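PDB 2I5I: carbohydrate deacetylase from Enterococcus faecalis, which probably removes acetyl groups from acetylated carbohydrates, probably with magnesium as cofactor, in the breakdown of oligosaccharides. Local coordinates for residues 107-110 against 111-114; 169-172 against 173-176. All coordinates share one frame; numbering follows the deposited sequence.

Interaction 1. Residues 107-110 against 111-114; sequences YNEW and DAQI
E109 and Q113, one helical turn apart, meet through different first torsions. The glutamate sends CG anti to its backbone N (chi1 169°) and then bends at CG, while Q113 swings CG beside its own backbone N and runs straight on (chi2 174°) towards the start of the helix. The two ends come together in a nearly straight hydrogen bond, Q113 NE2 donating to E109 OE2 at 2.8 Å. The carboxylate accepts on the anti lone pair, away from its other oxygen, and OE2 lies almost in the amide plane, although the two flat groups are turned 62° against each other. Q113 NE2 also sits at the edge of the W110 indole, in the ring plane, 3.7 Å from W110 CD1. Beneath these side chains run the i to i+4 bonds of the backbone, such as D111 N to Y107 O at 2.9 Å and I114 N to W110 O at 3.0 Å.

Loop backbone holds the amide and the acid as well: I75 N gives E109 OE2 a second donor, L76 N binds OE1, and T66 N binds Q113 OE1. On another side of the helix, D111 holds Y151 and K150 through OD1, and reaches K6 and N4 of the second subunit through OD2. W110 packs against L65 and L147, joining helix 103-117 to strand 60-65 and to helix 138-151. Q113 comes within about 7 Å of H130, side chain to side chain, which places this buried i to i+4 pair near the predicted magnesium site of a YdjC-family deacetylase.

Interaction 2. Residues 169-172 against 173-176; sequences ELYQ and DVRT
Y171 and V174 close a type II' beta turn in the loop between helix 138-151 and strand 179-181, with Q172 and D173 at its corners. Q172 takes a positive phi of 59°, as the first corner of this turn type requires.

D173 comes first in the second half. Its carboxylate folds back over the turn, and OD1 forms a salt bridge with R149, whose guanidinium also bonds L170 O; the arginine thus ties both halves of the turn to helix 138-151. Next, V174 N donates to Y171 O at 2.9 Å, reaching the oxygen from above the carbonyl plane, 49° out of it. The valine side chain turns to the same helix, against L145 and A148, while its CG1 keeps a looser apolar contact of 4.2 Å with Y171 CD2. V174 O stands at the edge of the tyrosine ring, in its plane, 3.5 Å from Y171 CD2. A water bridges the chain here, donating to V174 O at 2.7 Å and to Q172 O over a longer 3.3 Å.

R175 points away from the turn, its backbone bonded to that of L155 and its guanidinium to A262 O near the C-terminus. T176 then comes back to the tyrosine and crosses it at about a right angle. With OG1 anti to the backbone N (chi1 -175°), the hydroxyl bonds to L155 O, and the phenol OH is likewise held by the backbone of R156 and A158. T176 CG2 lies 3.6 Å from Y171 CD2, and T176 CB packs 3.5 Å from Y171 CE2.

In the fold
Interaction 1 comes first along the chain, within helix 103-117; interaction 2 follows in the loop ahead of strand 179-181. Their centres lie about 20 Å apart and their nearest atoms about 10 Å, without touching. What joins them is helix 138-151: L147 and K150 meet the face of residues 107-111, while L141, L145, A148 and R149 receive residues 170-174. Both contacts thus pack on the same helix, with centres about 16 and 18 Å from the centre of the chain. Their surroundings differ: residues 107-114 reach the second subunit and the neighbourhood of the predicted metal site, whereas residues 169-176 lie away from that site and touch no other chain of the assembly.

Interaction 1. Residues 107-110 against 111-114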
loop_
_atom_site.group_PDB
_atom_site.type_symbol
_atom_site.label_atom_id
_atom_site.label_comp_id
_atom_site.label_asym_id
_atom_site.label_seq_id
_atom_site.Cartn_x
_atom_site.Cartn_y
_atom_site.Cartn_z
ATOM N N TYR A 107 -7.426 -23.586 29.800
ATOM C CA TYR A 107 -7.600 -24.108 28.448
ATOM C C TYR A 107 -8.549 -23.250 27.602
ATOM O O TYR A 107 -8.228 -22.841 26.547
ATOM C CB TYR A 107 -8.092 -25.559 28.458
ATOM C CG TYR A 107 -8.196 -26.218 27.098
ATOM C CD1 TYR A 107 -9.333 -26.137 26.362
ATOM C CD2 TYR A 107 -7.161 -26.946 26.587
ATOM C CE1 TYR A 107 -9.425 -26.717 25.144
ATOM C CE2 TYR A 107 -7.246 -27.545 25.395
ATOM C CZ TYR A 107 -8.374 -27.427 24.659
ATOM O OH TYR A 107 -8.458 -28.047 23.458
ATOM N N ASN A 108 -9.720 -22.988 28.117
ATOM C CA ASN A 108 -10.745 -22.245 27.397
ATOM C C ASN A 108 -10.279 -20.825 27.089
ATOM O O ASN A 108 -10.469 -20.304 25.993
ATOM C CB ASN A 108 -12.055 -22.197 28.182
ATOM C CG ASN A 108 -12.656 -23.587 28.337
ATOM O OD1 ASN A 108 -12.481 -24.425 27.442
ATOM N ND2 ASN A 108 -13.348 -23.842 29.438
ATOM N N GLU A 109 -9.685 -20.211 28.109
ATOM C CA GLU A 109 -9.223 -18.831 27.908
ATOM C C GLU A 109 -8.099 -18.782 26.879
ATOM O O GLU A 109 -8.103 -17.923 25.985
ATOM C CB GLU A 109 -8.784 -18.219 29.242
ATOM C CG GLU A 109 -8.042 -16.895 29.095
ATOM C CD GLU A 109 -8.867 -15.785 28.487
ATOM O OE1 GLU A 109 -10.112 -15.859 28.533
ATOM O OE2 GLU A 109 -8.265 -14.796 27.995
ATOM N N TRP A 110 -7.123 -19.688 26.979
ATOM C CA TRP A 110 -6.032 -19.645 25.989
ATOM C C TRP A 110 -6.545 -19.972 24.602
ATOM O O TRP A 110 -6.123 -19.403 23.586
ATOM C CB TRP A 110 -4.901 -20.561 26.458
ATOM C CG TRP A 110 -4.042 -19.937 27.521
ATOM C CD1 TRP A 110 -4.109 -18.676 28.050
ATOM C CD2 TRP A 110 -2.952 -20.590 28.187
ATOM N NE1 TRP A 110 -3.123 -18.521 29.000
ATOM C CE2 TRP A 110 -2.397 -19.676 29.111
ATOM C CE3 TRP A 110 -2.399 -21.863 28.088
ATOM C CZ2 TRP A 110 -1.313 -20.024 29.917
ATOM C CZ3 TRP A 110 -1.323 -22.199 28.895
ATOM C CH2 TRP A 110 -0.781 -21.291 29.806
ATOM N N ASP A 111 -7.503 -20.901 24.510
ATOM C CA ASP A 111 -8.119 -21.195 23.221
ATOM C C ASP A 111 -8.757 -19.918 22.679
ATOM O O ASP A 111 -8.625 -19.552 21.511
ATOM C CB ASP A 111 -9.140 -22.307 23.401
ATOM C CG ASP A 111 -9.964 -22.655 22.179
ATOM O OD1 ASP A 111 -9.421 -23.258 21.219
ATOM O OD2 ASP A 111 -11.167 -22.339 22.170
ATOM N N ALA A 112 -9.469 -19.211 23.535
ATOM C CA ALA A 112 -10.069 -17.926 23.189
ATOM C C ALA A 112 -9.011 -16.921 22.734
ATOM O O ALA A 112 -9.251 -16.135 21.816
ATOM C CB ALA A 112 -10.821 -17.401 24.399
ATOM N N GLN A 113 -7.837 -16.941 23.364
ATOM C CA GLN A 113 -6.788 -15.991 22.995
ATOM C C GLN A 113 -6.255 -16.287 21.610
ATOM O O GLN A 113 -5.833 -15.429 20.840
ATOM C CB GLN A 113 -5.649 -16.011 24.024
ATOM C CG GLN A 113 -6.038 -15.201 25.267
ATOM C CD GLN A 113 -5.022 -15.299 26.388
ATOM O OE1 GLN A 113 -3.804 -15.403 26.208
ATOM N NE2 GLN A 113 -5.512 -15.253 27.626
ATOM N N ILE A 114 -6.278 -17.570 21.260
ATOM C CA ILE A 114 -5.757 -17.953 19.946
ATOM C C ILE A 114 -6.753 -17.543 18.886
ATOM O O ILE A 114 -6.375 -16.987 17.858
ATOM C CB ILE A 114 -5.451 -19.460 19.875
ATOM C CG1 ILE A 114 -4.239 -19.831 20.723
ATOM C CG2 ILE A 114 -5.313 -19.908 18.433
ATOM C CD1 ILE A 114 -4.070 -21.322 20.954
#

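Interaction 2. Residues 169-172 against 173-176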
loop_
_atom_site.group_PDB
_atom_site.type_symbol
_atom_site.label_atom_id
_atom_site.label_comp_id
_atom_site.label_asym_id
_atom_site.label_seq_id
_atom_site.Cartn_x
_atom_site.Cartn_y
_atom_site.Cartn_z
ATOM N N GLU A 169 10.449 -33.636 27.577
ATOM C CA GLU A 169 10.038 -35.000 27.180
ATOM C C GLU A 169 8.539 -35.057 26.897
ATOM O O GLU A 169 8.027 -36.029 26.333
ATOM C CB GLU A 169 10.460 -36.049 28.184
ATOM C CG GLU A 169 10.322 -35.829 29.672
ATOM C CD GLU A 169 11.293 -36.709 30.426
ATOM O OE1 GLU A 169 12.483 -36.738 30.049
ATOM O OE2 GLU A 169 10.871 -37.374 31.399
ATOM N N LEU A 170 7.778 -34.055 27.313
ATOM C CA LEU A 170 6.357 -34.005 27.111
ATOM C C LEU A 170 5.939 -33.441 25.761
ATOM O O LEU A 170 4.764 -33.559 25.417
ATOM C CB LEU A 170 5.663 -33.118 28.158
ATOM C CG LEU A 170 6.222 -33.283 29.583
ATOM C CD1 LEU A 170 5.541 -32.320 30.534
ATOM C CD2 LEU A 170 6.085 -34.738 30.012
ATOM N N TYR A 171 6.890 -32.826 25.062
ATOM C CA TYR A 171 6.510 -32.151 23.818
ATOM C C TYR A 171 6.138 -33.126 22.710
ATOM O O TYR A 171 5.104 -32.971 22.063
ATOM C CB TYR A 171 7.658 -31.243 23.336
ATOM C CG TYR A 171 7.688 -29.879 24.012
ATOM C CD1 TYR A 171 7.918 -29.766 25.372
ATOM C CD2 TYR A 171 7.474 -28.724 23.264
ATOM C CE1 TYR A 171 7.943 -28.532 25.995
ATOM C CE2 TYR A 171 7.497 -27.474 23.870
ATOM C CZ TYR A 171 7.731 -27.395 25.224
ATOM O OH TYR A 171 7.763 -26.186 25.865
ATOM N N GLN A 172 7.001 -34.111 22.470
ATOM C CA GLN A 172 6.718 -35.187 21.515
ATOM C C GLN A 172 6.467 -34.682 20.104
ATOM O O GLN A 172 7.450 -34.313 19.448
ATOM C CB GLN A 172 5.547 -36.009 22.081
ATOM C CG GLN A 172 6.049 -36.839 23.256
ATOM C CD GLN A 172 5.002 -37.366 24.204
ATOM O OE1 GLN A 172 3.818 -37.499 23.923
ATOM N NE2 GLN A 172 5.482 -37.696 25.406
ATOM N N ASP A 173 5.229 -34.685 19.649
ATOM C CA ASP A 173 4.838 -34.231 18.331
ATOM C C ASP A 173 4.874 -32.703 18.197
ATOM O O ASP A 173 4.948 -32.201 17.067
ATOM C CB ASP A 173 3.432 -34.716 17.989
ATOM C CG ASP A 173 2.370 -34.365 19.011
ATOM O OD1 ASP A 173 2.675 -34.108 20.187
ATOM O OD2 ASP A 173 1.175 -34.356 18.637
ATOM N N VAL A 174 4.792 -32.008 19.315
ATOM C CA VAL A 174 4.846 -30.541 19.316
ATOM C C VAL A 174 6.279 -30.026 19.197
ATOM O O VAL A 174 7.141 -30.142 20.065
ATOM C CB VAL A 174 4.201 -29.945 20.569
ATOM C CG1 VAL A 174 4.290 -28.420 20.533
ATOM C CG2 VAL A 174 2.745 -30.359 20.719
ATOM N N ARG A 175 6.577 -29.399 18.060
ATOM C CA ARG A 175 7.918 -28.920 17.769
ATOM C C ARG A 175 8.342 -27.724 18.607
ATOM O O ARG A 175 7.489 -26.909 18.978
ATOM C CB ARG A 175 7.947 -28.577 16.268
ATOM C CG ARG A 175 7.861 -29.838 15.415
ATOM C CD ARG A 175 8.165 -29.624 13.951
ATOM N NE ARG A 175 9.594 -29.581 13.653
ATOM C CZ ARG A 175 10.101 -29.193 12.493
ATOM N NH1 ARG A 175 9.297 -28.814 11.514
ATOM N NH2 ARG A 175 11.416 -29.203 12.362
ATOM N N THR A 176 9.639 -27.620 18.900
ATOM C CA THR A 176 10.117 -26.590 19.816
ATOM C C THR A 176 11.604 -26.398 19.617
ATOM O O THR A 176 12.307 -27.328 19.182
ATOM C CB THR A 176 9.802 -26.971 21.275
ATOM O OG1 THR A 176 10.160 -25.942 22.196
ATOM C CG2 THR A 176 10.640 -28.200 21.669
HETATM O O HOH W 1 9.326 -31.716 20.065
#